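Local coordinates for beta-N-acetylglucosaminidase-like protein Glycoside hydrolase family 20 (Flavobacterium johnsoniae, PDB 6YHH) that probably removes N-acetylglucosamine from the ends of chitin-derived oligosaccharides, acting as a family 20 beta-N-acetylhexosaminidase (chitobiase), at residues P37-I41 / D110-L114; L88-E92 / P142-R147; I213-V217 / P304-G308; Q6-M10 / Q122-N126; H195-L201 / I240-Y244. All blocks are in the same frame, centred on the assembly; numbering follows the deposited sequence.

In the fold
Contacts 1 and 4 lie in the N-terminal mixed alpha/beta domain and share helix 110-123: contact 1 uses its first turn, contact 4 its last, with centres about 22 Å apart and contact 1 nested along the chain inside the loop that contact 4 closes. Contact 2 crosses both in sequence; it touches contact 1 where L111 meets E90, and it ties this domain to strand 146-152 of the TIM barrel. Contacts 3 and 5 are barrel contacts, with centres about 22 Å apart, and use the successive helices 210-222 and 197-202. Contacts 4 and 5 lie on opposite sides of the chain's centre, about 50 Å apart. Of the five, only contact 2 has its segments in different domains.

Contact 1. Residues P37-I41 / D110-L114; sequences PDSRI and DLGAL
D110 stands at the start of helix 110-123 and holds the run 37-41 with both of its carboxylate oxygens. OD1 accepts the backbone N-H of D38 at 2.8 Å (D38 N to D110 OD1), a bond that comes in from well above the carboxylate plane. OD2 takes R40 NH1 at 2.8 Å on its syn side, and this oxygen lies almost exactly in the guanidinium plane. R40 reaches it by a fold in its chain: chi3 is 59°, which turns the guanidinium back over D38, whose OD2 lies over one face of the group. That oxygen also accepts R40 N at 2.9 Å, capping the turn that leads into helix 40-56. The three charged residues form a salt-bridge network in the N-terminal alpha/beta domain of this glycosidase family, and R40 NH2 reaches across to a further acid, D221 of barrel helix 210-222. Helices 40-56 and 110-123 meet here at their first turns, with A113 also resting on strand 76-80. Beside the charges the contact is apolar. I41 CB packs against D110 CB at 4.0 Å, while CD1 of I41 runs on to A113 CB at 3.9 Å and, slightly farther, to CD2 of L114. On the R40 side, the other branch of L114, CD1, meets the arginine's CD at 4.0 Å, the two side chains crossing at about a right angle.

Contact 2. Residues L88-E92 / P142-R147; sequences LYEDE and PRFTWR
E92 and R147 meet from opposite directions, and E92 is the side chain to follow outward. Its CB rests on the ring of P142, 3.9 Å from P142 CD. From there CG carries the chain on straight (chi2 -179°), which delivers the carboxylate to the end of the R147 guanidinium. OE1 accepts R147 NH2 at 2.8 Å and also takes H115 NE2. OE2 accepts R147 NH1 at 2.9 Å, and both oxygens are used on their syn sides. The two planes are 35° apart, so the pair is end-on and bidentate but twisted. OE2 also lies by P142 CG and has one more polar partner, a water at 2.7 Å that also donates to E90 O and accepts from T145 OG1. T145 OG1 in turn accepts the backbone N-H of Y89, with Y89 N at 2.8 Å. R147 NH1 has a second in-plane acceptor, F144 O at 2.9 Å, and NH2 gives another bond to K174 O, which together fix the rotation of the guanidinium. A methionine in place of R147 would probably leave the buried E92 carboxylate without its counter-charge and let the loop around F144 lose a tie. At the other end of the loop, L88 lays both methyls near the indole of W146, CD2 lying 3.8 Å from W146 CE3. The arrangement is an interdomain salt bridge: it fixes a loop of the N-terminal alpha/beta domain to the start of strand 146-152, the strand with which the TIM barrel of family 20 hydrolases begins.

Contact 3. Residues I213-V217 / P304-G308; sequences IRNIV and PLFPG
I213 and V217, one turn apart on helix 210-222, supply most of the apolar contact with the run 304-308. CG2 of I213 lies obliquely against the far end of the F306 ring, 3.4 Å from F306 CZ, the two side chains crossing at about a right angle. The same methyl also touches L305 CB at 3.9 Å. V217 divides its branches: CG1, anti to the backbone N (chi1 161°), meets the ring of P307 at a tight 3.4 Å from P307 CD, while CG2 turns to F306 CD1 at 3.9 Å. CG2 also lies close to the carbonyl oxygen of L305. In the fold this is helix against loop on the outer layer of the TIM barrel. Helix 210-222 belongs to the crossover that leads into strand 226-230, and the run 304-308 links helix 289-302 to strand 310-312. The F306 ring also touches W180, L182 and I227 of the barrel strands. The exposed R214 combines polar and apolar contact: it stretches its chain out to NE, and L305 CD2 rests obliquely against the guanidinium, 3.5 Å from R214 NH2. What polar linkage there is runs through one water. It accepts R214 NE at 2.9 Å, lying at the edge of the guanidinium and in its plane, and donates to the carbonyl oxygen of P304 at 3.0 Å. Elsewhere the loop carbonyls have a different donor, since K361 NZ bonds to the oxygens of both F306 and G308.

Contact 4. Residues Q6-M10 / Q122-N126; sequences QLNLM and QLLQN
Q122 NE2 donates to the backbone oxygen M10 O at 2.8 Å, and the same amide uses its oxygen on the same residue, Q122 OE1 accepting M10 N, also at 2.8 Å. The two bonds differ in quality of aim. NE2 reaches M10 O in the carbonyl plane, on a lone pair, with the acceptor close to the glutamine's own amide plane. M10 N instead approaches OE1 from above the carbonyl plane, 36° out of it. Q122 gets there by running straight from CG (chi2 -179°), away from the last turn of helix 110-123. A second link is made through water: one molecule accepts the N-H of N8 at 2.8 Å and donates to the carbonyl oxygen of Q122 at 2.7 Å. Alongside lie the leucines. L9 CD2 packs on Q122 CB at 3.6 Å, and L123 CD2 touches two leucines, 3.7 Å from L7 CD1 and 4.0 Å from L9 CD2. The run 7-10 heads nearly opposite to the run 122-125, just before strand 15-19 of the N-terminal domain, while M10 leans on helix 484-497. Because one side-chain amide serves both the N-H and the C=O of M10, Q122 satisfies both backbone polar groups of that residue, much as a strand neighbour could, in a segment without regular structure.

Contact 5. Residues H195-L201 / I240-Y244; sequences HPKLIEL and ILTAY
H195 and Y244 cross at about a right angle, the imidazole edge turned to the phenol oxygen. ND1 donates to Y244 OH at 2.6 Å, with the oxygen 13° out of the imidazole plane, and the ring planes are 64° apart. L198 meets the tyrosine on the same CE2 side as H195: its CG lies near the ring plane, 4.1 Å from Y244 CE2. CD2 of L198 goes on to A243 CB at 3.7 Å. On the CE1 side K197 passes obliquely, with CE 3.8 Å from Y244 CE1, and a bend at chi3 (-69°) brings NZ to A243 O at 3.0 Å, nearly along the C=O axis. A water 2.6 Å from Y244 OH accepts the N-H of K197. A phenylalanine at Y244 would keep the packing but is likely to leave H195 ND1 and that water each short of a partner. H195 NE2 bonds weakly to E297. Helices 197-202 and 238-243 pack together in the barrel domain, and H195, L198 and Y244 also touch helix 289-302. The lysine's positive charge at the carbonyl end of helix 238-243 would be expected to suit the helix dipole, and the phenol oxygen gives the buried imidazole a polar mate.

Contact 1. Residues P37-I41 / D110-L114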
# COMPACT_ATOMS: atom_id res chain seq x y z
N PRO A 37 0.55 -9.46 -32.25
CA PRO A 37 0.97 -8.48 -31.17
C PRO A 37 2.35 -8.71 -30.60
O PRO A 37 2.91 -9.83 -30.68
CB PRO A 37 -0.01 -8.80 -30.06
CG PRO A 37 -0.27 -10.28 -30.23
CD PRO A 37 -0.34 -10.51 -31.74
N ASP A 38 2.89 -7.67 -29.98
CA ASP A 38 4.02 -7.80 -29.10
C ASP A 38 3.60 -8.61 -27.91
O ASP A 38 2.43 -8.58 -27.53
CB ASP A 38 4.57 -6.40 -28.66
CG ASP A 38 5.76 -6.49 -27.80
OD1 ASP A 38 6.93 -6.51 -28.31
OD2 ASP A 38 5.59 -6.58 -26.52
N SER A 39 4.54 -9.36 -27.30
CA SER A 39 4.21 -10.19 -26.13
C SER A 39 3.67 -9.46 -24.91
O SER A 39 3.06 -10.07 -24.03
CB SER A 39 5.45 -11.01 -25.70
OG SER A 39 6.55 -10.17 -25.38
N ARG A 40 3.80 -8.13 -24.85
CA ARG A 40 3.18 -7.38 -23.74
C ARG A 40 1.69 -7.53 -23.69
O ARG A 40 1.03 -7.33 -22.67
CB ARG A 40 3.54 -5.90 -23.84
CG ARG A 40 2.90 -5.11 -24.99
CD ARG A 40 3.20 -3.60 -25.00
NE ARG A 40 4.65 -3.33 -25.09
CZ ARG A 40 5.36 -3.27 -26.20
NH1 ARG A 40 4.73 -3.40 -27.39
NH2 ARG A 40 6.66 -3.14 -26.14
N ILE A 41 1.11 -8.02 -24.80
CA ILE A 41 -0.34 -8.21 -24.79
C ILE A 41 -0.76 -9.28 -23.76
O ILE A 41 -1.89 -9.22 -23.23
CB ILE A 41 -0.87 -8.56 -26.24
CG1 ILE A 41 -2.38 -8.52 -26.33
CG2 ILE A 41 -0.42 -9.97 -26.60
CD1 ILE A 41 -3.04 -7.18 -26.10
N ASP A 110 -0.72 -4.14 -30.28
CA ASP A 110 -1.04 -4.36 -28.87
C ASP A 110 -1.20 -3.03 -28.11
O ASP A 110 -1.90 -3.00 -27.13
CB ASP A 110 0.06 -5.18 -28.21
CG ASP A 110 1.38 -4.69 -28.63
OD1 ASP A 110 1.83 -5.11 -29.74
OD2 ASP A 110 2.01 -3.85 -27.95
N LEU A 111 -0.61 -1.91 -28.53
CA LEU A 111 -0.75 -0.66 -27.76
C LEU A 111 -2.21 -0.20 -27.79
O LEU A 111 -2.80 0.11 -26.74
CB LEU A 111 0.16 0.42 -28.27
CG LEU A 111 1.64 0.14 -28.23
CD1 LEU A 111 2.37 1.28 -28.85
CD2 LEU A 111 2.18 -0.11 -26.83
N GLY A 112 -2.82 -0.19 -28.96
CA GLY A 112 -4.24 0.09 -29.05
C GLY A 112 -5.12 -0.93 -28.36
O GLY A 112 -6.11 -0.59 -27.72
N ALA A 113 -4.77 -2.20 -28.45
CA ALA A 113 -5.57 -3.22 -27.75
C ALA A 113 -5.53 -3.07 -26.22
O ALA A 113 -6.53 -3.24 -25.58
CB ALA A 113 -5.16 -4.60 -28.13
N LEU A 114 -4.35 -2.75 -25.69
CA LEU A 114 -4.24 -2.48 -24.24
C LEU A 114 -5.17 -1.34 -23.84
O LEU A 114 -5.83 -1.38 -22.84
CB LEU A 114 -2.82 -2.17 -23.83
CG LEU A 114 -1.88 -3.36 -23.89
CD1 LEU A 114 -0.49 -2.92 -23.57
CD2 LEU A 114 -2.31 -4.49 -22.99

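Contact 2. Residues L88-E92 / P142-R147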
# COMPACT_ATOMS: atom_id res chain seq x y z
N LEU A 88 7.15 7.56 -29.04
CA LEU A 88 6.19 8.51 -29.53
C LEU A 88 5.81 8.17 -31.02
O LEU A 88 6.51 7.37 -31.69
CB LEU A 88 6.87 9.86 -29.56
CG LEU A 88 7.44 10.36 -28.25
CD1 LEU A 88 7.94 11.79 -28.51
CD2 LEU A 88 6.37 10.30 -27.19
N TYR A 89 4.71 8.76 -31.43
CA TYR A 89 4.11 8.65 -32.76
C TYR A 89 3.64 7.27 -33.11
O TYR A 89 3.48 6.98 -34.28
CB TYR A 89 5.12 9.09 -33.83
CG TYR A 89 5.83 10.37 -33.55
CD1 TYR A 89 5.13 11.59 -33.68
CD2 TYR A 89 7.20 10.40 -33.34
CE1 TYR A 89 5.75 12.79 -33.42
CE2 TYR A 89 7.87 11.67 -33.10
CZ TYR A 89 7.12 12.83 -33.13
OH TYR A 89 7.75 14.09 -32.98
N GLU A 90 3.41 6.37 -32.16
CA GLU A 90 2.85 5.09 -32.49
C GLU A 90 1.39 5.22 -32.82
O GLU A 90 0.68 6.08 -32.32
CB GLU A 90 2.99 4.14 -31.31
CG GLU A 90 4.37 3.66 -31.00
CD GLU A 90 4.80 2.60 -31.99
OE1 GLU A 90 4.15 1.47 -32.10
OE2 GLU A 90 5.76 2.95 -32.71
N ASP A 91 0.91 4.30 -33.64
CA ASP A 91 -0.51 4.18 -33.88
C ASP A 91 -1.13 3.47 -32.69
O ASP A 91 -0.88 2.25 -32.46
CB ASP A 91 -0.76 3.32 -35.18
CG ASP A 91 -2.19 3.19 -35.50
OD1 ASP A 91 -3.05 3.40 -34.67
OD2 ASP A 91 -2.56 2.77 -36.63
N GLU A 92 -1.85 4.22 -31.86
CA GLU A 92 -2.43 3.71 -30.59
C GLU A 92 -3.92 3.55 -30.74
O GLU A 92 -4.65 3.41 -29.74
CB GLU A 92 -2.14 4.75 -29.45
CG GLU A 92 -0.69 4.83 -29.09
CD GLU A 92 -0.52 5.83 -27.97
OE1 GLU A 92 -0.85 5.42 -26.82
OE2 GLU A 92 -0.18 7.01 -28.22
N PRO A 142 -5.65 8.69 -29.73
CA PRO A 142 -5.32 9.86 -28.96
C PRO A 142 -5.15 11.16 -29.77
O PRO A 142 -4.53 11.16 -30.85
CB PRO A 142 -3.93 9.47 -28.33
CG PRO A 142 -3.32 8.55 -29.32
CD PRO A 142 -4.49 7.82 -29.91
N ARG A 143 -5.53 12.29 -29.15
CA ARG A 143 -5.25 13.59 -29.70
C ARG A 143 -3.79 13.95 -29.72
O ARG A 143 -3.28 14.48 -30.75
CB ARG A 143 -6.05 14.66 -28.94
CG ARG A 143 -5.90 16.08 -29.50
CD ARG A 143 -6.72 17.09 -28.69
NE ARG A 143 -6.39 18.42 -29.17
CZ ARG A 143 -6.48 19.52 -28.40
NH1 ARG A 143 -6.89 19.45 -27.14
NH2 ARG A 143 -6.10 20.71 -28.85
N PHE A 144 -3.03 13.63 -28.65
CA PHE A 144 -1.61 13.94 -28.57
C PHE A 144 -0.86 12.68 -28.33
O PHE A 144 -1.36 11.75 -27.61
CB PHE A 144 -1.30 14.90 -27.37
CG PHE A 144 -1.92 16.27 -27.52
CD1 PHE A 144 -1.33 17.19 -28.38
CD2 PHE A 144 -3.07 16.65 -26.83
CE1 PHE A 144 -1.92 18.46 -28.55
CE2 PHE A 144 -3.61 17.91 -26.99
CZ PHE A 144 -3.01 18.81 -27.85
N THR A 145 0.36 12.66 -28.83
CA THR A 145 1.18 11.48 -28.64
C THR A 145 1.93 11.35 -27.27
O THR A 145 2.28 10.24 -26.88
CB THR A 145 2.22 11.31 -29.83
OG1 THR A 145 2.67 9.96 -29.90
CG2 THR A 145 3.40 12.23 -29.71
N TRP A 146 2.19 12.47 -26.60
CA TRP A 146 2.90 12.53 -25.32
C TRP A 146 1.87 12.84 -24.28
O TRP A 146 1.35 13.92 -24.25
CB TRP A 146 4.00 13.63 -25.38
CG TRP A 146 4.85 13.69 -24.17
CD1 TRP A 146 4.44 13.87 -22.86
CD2 TRP A 146 6.27 13.55 -24.14
NE1 TRP A 146 5.54 13.88 -22.01
CE2 TRP A 146 6.67 13.63 -22.76
CE3 TRP A 146 7.23 13.31 -25.12
CZ2 TRP A 146 7.98 13.60 -22.39
CZ3 TRP A 146 8.55 13.21 -24.73
CH2 TRP A 146 8.90 13.38 -23.36
N ARG A 147 1.50 11.85 -23.47
CA ARG A 147 0.47 12.00 -22.47
C ARG A 147 1.05 11.46 -21.14
O ARG A 147 1.04 10.26 -20.87
CB ARG A 147 -0.80 11.26 -22.85
CG ARG A 147 -1.25 11.61 -24.27
CD ARG A 147 -2.49 10.89 -24.67
NE ARG A 147 -2.42 9.45 -24.51
CZ ARG A 147 -1.75 8.63 -25.32
NH1 ARG A 147 -1.20 9.10 -26.45
NH2 ARG A 147 -1.65 7.38 -25.04
O HOH W 1 0.74 8.11 -30.45

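Contact 3. Residues I213-V217 / P304-G308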
# COMPACT_ATOMS: atom_id res chain seq x y z
N ILE A 213 15.40 -0.12 -11.42
CA ILE A 213 15.11 0.73 -12.56
C ILE A 213 14.84 -0.12 -13.80
O ILE A 213 13.88 0.11 -14.52
CB ILE A 213 16.27 1.71 -12.78
CG1 ILE A 213 16.34 2.74 -11.66
CG2 ILE A 213 16.22 2.37 -14.14
CD1 ILE A 213 17.58 3.59 -11.64
N ARG A 214 15.70 -1.09 -14.11
CA ARG A 214 15.46 -1.95 -15.26
C ARG A 214 14.15 -2.66 -15.15
O ARG A 214 13.42 -2.81 -16.16
CB ARG A 214 16.61 -2.97 -15.44
CG ARG A 214 17.94 -2.38 -15.80
CD ARG A 214 18.93 -3.55 -16.09
NE ARG A 214 20.31 -3.04 -16.11
CZ ARG A 214 21.18 -3.15 -15.10
NH1 ARG A 214 20.90 -3.86 -13.97
NH2 ARG A 214 22.36 -2.57 -15.22
N ASN A 215 13.77 -3.10 -13.95
CA ASN A 215 12.53 -3.83 -13.82
C ASN A 215 11.31 -2.90 -13.85
O ASN A 215 10.26 -3.34 -14.33
CB ASN A 215 12.54 -4.69 -12.56
CG ASN A 215 13.48 -5.90 -12.70
OD1 ASN A 215 13.77 -6.30 -13.83
ND2 ASN A 215 13.84 -6.54 -11.62
N ILE A 216 11.49 -1.62 -13.44
CA ILE A 216 10.39 -0.65 -13.61
C ILE A 216 10.24 -0.31 -15.07
O ILE A 216 9.15 -0.11 -15.57
CB ILE A 216 10.63 0.54 -12.68
CG1 ILE A 216 10.24 0.14 -11.25
CG2 ILE A 216 9.85 1.77 -13.11
CD1 ILE A 216 10.77 1.06 -10.15
N VAL A 217 11.34 -0.18 -15.82
CA VAL A 217 11.28 0.07 -17.29
C VAL A 217 10.46 -1.05 -17.92
O VAL A 217 9.58 -0.83 -18.72
CB VAL A 217 12.70 0.17 -17.87
CG1 VAL A 217 12.71 -0.03 -19.37
CG2 VAL A 217 13.34 1.50 -17.50
N PRO A 304 22.18 3.54 -20.32
CA PRO A 304 21.86 2.17 -20.64
C PRO A 304 20.72 1.57 -19.86
O PRO A 304 20.13 0.57 -20.30
CB PRO A 304 23.19 1.41 -20.34
CG PRO A 304 24.18 2.44 -20.67
CD PRO A 304 23.62 3.66 -19.98
N LEU A 305 20.36 2.20 -18.74
CA LEU A 305 19.25 1.73 -17.91
C LEU A 305 17.90 2.07 -18.52
O LEU A 305 16.89 1.39 -18.22
CB LEU A 305 19.38 2.31 -16.49
CG LEU A 305 20.70 2.15 -15.75
CD1 LEU A 305 20.58 2.78 -14.37
CD2 LEU A 305 20.99 0.66 -15.65
N PHE A 306 17.87 3.10 -19.34
CA PHE A 306 16.63 3.65 -19.87
C PHE A 306 16.62 3.51 -21.42
O PHE A 306 17.23 4.32 -22.11
CB PHE A 306 16.54 5.10 -19.46
CG PHE A 306 16.33 5.30 -17.99
CD1 PHE A 306 15.07 5.04 -17.44
CD2 PHE A 306 17.37 5.67 -17.17
CE1 PHE A 306 14.90 5.23 -16.07
CE2 PHE A 306 17.20 5.80 -15.82
CZ PHE A 306 15.94 5.57 -15.28
N PRO A 307 15.90 2.54 -21.95
CA PRO A 307 15.97 2.31 -23.39
C PRO A 307 15.23 3.33 -24.25
O PRO A 307 15.44 3.36 -25.47
CB PRO A 307 15.33 0.94 -23.55
CG PRO A 307 14.35 0.85 -22.40
CD PRO A 307 15.07 1.54 -21.26
N GLY A 308 14.35 4.14 -23.64
CA GLY A 308 13.61 5.15 -24.31
C GLY A 308 14.53 6.15 -24.98
O GLY A 308 15.65 6.36 -24.55
O HOH W 2 19.97 -2.06 -18.80

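Contact 4. Residues Q6-M10 / Q122-N126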
# COMPACT_ATOMS: atom_id res chain seq x y z
N GLN A 6 -24.95 7.86 -20.09
CA GLN A 6 -24.86 7.16 -18.83
C GLN A 6 -23.50 6.47 -18.72
O GLN A 6 -23.24 5.81 -17.72
CB GLN A 6 -25.95 6.10 -18.79
CG GLN A 6 -27.33 6.72 -18.77
CD GLN A 6 -28.40 5.65 -18.91
OE1 GLN A 6 -28.79 5.30 -20.01
NE2 GLN A 6 -28.82 5.09 -17.80
N LEU A 7 -22.70 6.52 -19.78
CA LEU A 7 -21.44 5.78 -19.81
C LEU A 7 -20.35 6.58 -19.12
O LEU A 7 -20.05 7.73 -19.50
CB LEU A 7 -21.02 5.40 -21.24
CG LEU A 7 -22.07 4.55 -22.07
CD1 LEU A 7 -21.41 4.21 -23.41
CD2 LEU A 7 -22.56 3.32 -21.32
N ASN A 8 -19.65 5.88 -18.22
CA ASN A 8 -18.51 6.53 -17.54
C ASN A 8 -17.18 6.23 -18.12
O ASN A 8 -16.32 5.57 -17.51
CB ASN A 8 -18.61 6.28 -16.04
CG ASN A 8 -19.92 6.83 -15.49
OD1 ASN A 8 -20.23 8.00 -15.70
ND2 ASN A 8 -20.69 5.99 -14.78
N LEU A 9 -16.98 6.73 -19.35
CA LEU A 9 -15.75 6.48 -20.11
C LEU A 9 -14.84 7.65 -19.94
O LEU A 9 -15.28 8.81 -20.08
CB LEU A 9 -16.00 6.28 -21.62
CG LEU A 9 -17.08 5.26 -21.94
CD1 LEU A 9 -17.31 5.10 -23.46
CD2 LEU A 9 -16.82 3.91 -21.28
N MET A 10 -13.53 7.44 -19.73
CA MET A 10 -12.61 8.54 -19.54
C MET A 10 -11.20 7.96 -19.82
O MET A 10 -10.83 6.96 -19.20
CB MET A 10 -12.61 9.12 -18.13
CG MET A 10 -11.77 10.38 -18.03
SD MET A 10 -11.84 11.17 -16.39
CE MET A 10 -13.59 11.50 -16.18
N GLN A 122 -14.44 0.09 -18.48
CA GLN A 122 -15.31 1.23 -18.17
C GLN A 122 -16.68 1.10 -18.69
O GLN A 122 -17.61 1.71 -18.12
CB GLN A 122 -14.68 2.51 -18.68
CG GLN A 122 -13.39 2.90 -17.95
CD GLN A 122 -12.80 4.21 -18.48
OE1 GLN A 122 -13.12 4.65 -19.59
NE2 GLN A 122 -11.89 4.82 -17.70
N LEU A 123 -16.86 0.21 -19.67
CA LEU A 123 -18.19 -0.01 -20.21
C LEU A 123 -19.05 -0.93 -19.39
O LEU A 123 -20.28 -1.02 -19.59
CB LEU A 123 -18.11 -0.61 -21.63
CG LEU A 123 -18.08 0.18 -22.90
CD1 LEU A 123 -18.21 -0.86 -24.06
CD2 LEU A 123 -19.22 1.24 -22.99
N LEU A 124 -18.43 -1.64 -18.45
CA LEU A 124 -19.18 -2.58 -17.54
C LEU A 124 -20.29 -1.95 -16.84
O LEU A 124 -20.13 -0.85 -16.22
CB LEU A 124 -18.21 -3.20 -16.53
CG LEU A 124 -18.82 -4.35 -15.67
CD1 LEU A 124 -19.17 -5.55 -16.50
CD2 LEU A 124 -17.82 -4.58 -14.53
N GLN A 125 -21.46 -2.57 -16.94
CA GLN A 125 -22.68 -2.14 -16.28
C GLN A 125 -23.19 -3.30 -15.42
O GLN A 125 -22.74 -4.44 -15.53
CB GLN A 125 -23.77 -1.73 -17.28
CG GLN A 125 -23.32 -0.69 -18.30
CD GLN A 125 -22.84 0.61 -17.75
OE1 GLN A 125 -21.81 1.19 -18.24
NE2 GLN A 125 -23.62 1.18 -16.89
N ASN A 126 -24.17 -2.98 -14.58
CA ASN A 126 -24.90 -4.02 -13.85
C ASN A 126 -26.31 -3.54 -13.55
O ASN A 126 -26.56 -2.32 -13.59
CB ASN A 126 -24.18 -4.42 -12.54
CG ASN A 126 -23.93 -3.26 -11.60
OD1 ASN A 126 -24.90 -2.81 -10.86
ND2 ASN A 126 -22.59 -2.87 -11.45
O HOH W 3 -19.85 3.17 -17.58

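Contact 5. Residues H195-L201 / I240-Y244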
# COMPACT_ATOMS: atom_id res chain seq x y z
N HIS A 195 30.02 6.09 -9.44
CA HIS A 195 30.08 7.35 -8.73
C HIS A 195 29.40 7.18 -7.40
O HIS A 195 28.38 7.86 -7.07
CB HIS A 195 29.47 8.47 -9.56
CG HIS A 195 30.35 8.82 -10.72
ND1 HIS A 195 31.41 9.70 -10.59
CD2 HIS A 195 30.47 8.26 -11.94
CE1 HIS A 195 32.06 9.78 -11.74
NE2 HIS A 195 31.52 8.90 -12.56
N PRO A 196 29.94 6.30 -6.55
CA PRO A 196 29.22 5.93 -5.32
C PRO A 196 28.98 7.01 -4.32
O PRO A 196 28.04 6.89 -3.51
CB PRO A 196 30.10 4.82 -4.72
CG PRO A 196 31.44 5.22 -5.18
CD PRO A 196 31.24 5.54 -6.65
N LYS A 197 29.73 8.09 -4.36
CA LYS A 197 29.53 9.17 -3.45
C LYS A 197 28.12 9.78 -3.59
O LYS A 197 27.60 10.35 -2.64
CB LYS A 197 30.54 10.25 -3.61
CG LYS A 197 31.93 9.85 -3.04
CD LYS A 197 32.90 11.05 -2.98
CE LYS A 197 33.39 11.60 -4.30
NZ LYS A 197 34.02 12.96 -4.22
N LEU A 198 27.56 9.67 -4.78
CA LEU A 198 26.17 10.23 -4.95
C LEU A 198 25.15 9.46 -4.09
O LEU A 198 24.21 10.08 -3.56
CB LEU A 198 25.79 10.22 -6.41
CG LEU A 198 26.45 11.31 -7.25
CD1 LEU A 198 26.41 10.95 -8.71
CD2 LEU A 198 25.86 12.72 -6.99
N ILE A 199 25.37 8.18 -3.92
CA ILE A 199 24.51 7.37 -3.02
C ILE A 199 24.91 7.60 -1.56
O ILE A 199 24.09 7.76 -0.65
CB ILE A 199 24.52 5.88 -3.44
CG1 ILE A 199 23.88 5.76 -4.80
CG2 ILE A 199 23.81 5.04 -2.37
CD1 ILE A 199 22.45 6.33 -4.87
N GLU A 200 26.23 7.50 -1.28
CA GLU A 200 26.69 7.62 0.06
C GLU A 200 26.34 8.92 0.73
O GLU A 200 25.88 8.95 1.92
CB GLU A 200 28.23 7.47 0.07
CG GLU A 200 28.84 7.42 1.45
CD GLU A 200 30.37 7.73 1.47
OE1 GLU A 200 31.05 8.03 0.44
OE2 GLU A 200 30.89 7.70 2.61
N LEU A 201 26.53 10.01 -0.00
CA LEU A 201 26.51 11.36 0.54
C LEU A 201 25.27 12.17 0.15
O LEU A 201 25.02 13.19 0.76
CB LEU A 201 27.75 12.13 0.11
CG LEU A 201 29.10 11.53 0.59
CD1 LEU A 201 30.21 12.39 0.07
CD2 LEU A 201 29.13 11.38 2.11
N ILE A 240 23.94 16.93 -5.83
CA ILE A 240 25.09 16.57 -6.67
C ILE A 240 26.40 17.13 -6.07
O ILE A 240 27.47 16.43 -5.99
CB ILE A 240 24.89 17.05 -8.10
CG1 ILE A 240 23.75 16.27 -8.77
CG2 ILE A 240 26.19 16.84 -8.90
CD1 ILE A 240 23.44 16.80 -10.13
N LEU A 241 26.33 18.37 -5.66
CA LEU A 241 27.53 19.08 -5.19
C LEU A 241 27.90 18.72 -3.74
O LEU A 241 28.95 19.05 -3.28
CB LEU A 241 27.30 20.59 -5.31
CG LEU A 241 27.22 21.07 -6.76
CD1 LEU A 241 26.77 22.53 -6.85
CD2 LEU A 241 28.59 20.95 -7.42
N THR A 242 26.98 18.10 -2.98
CA THR A 242 27.36 17.47 -1.71
C THR A 242 28.36 16.31 -1.97
O THR A 242 29.33 16.15 -1.22
CB THR A 242 26.09 16.98 -0.97
OG1 THR A 242 25.26 18.08 -0.71
CG2 THR A 242 26.45 16.27 0.33
N ALA A 243 28.13 15.52 -3.01
CA ALA A 243 29.03 14.46 -3.41
C ALA A 243 30.30 14.97 -4.16
O ALA A 243 31.42 14.47 -3.90
CB ALA A 243 28.32 13.48 -4.33
N TYR A 244 30.12 15.95 -5.04
CA TYR A 244 31.20 16.49 -5.91
C TYR A 244 31.32 18.01 -5.76
O TYR A 244 31.03 18.75 -6.68
CB TYR A 244 30.95 16.09 -7.38
CG TYR A 244 31.16 14.59 -7.61
CD1 TYR A 244 32.46 14.08 -7.64
CD2 TYR A 244 30.14 13.70 -7.72
CE1 TYR A 244 32.70 12.74 -7.84
CE2 TYR A 244 30.38 12.35 -7.88
CZ TYR A 244 31.66 11.88 -7.99
OH TYR A 244 31.94 10.51 -8.15
O HOH W 4 31.95 8.73 -6.20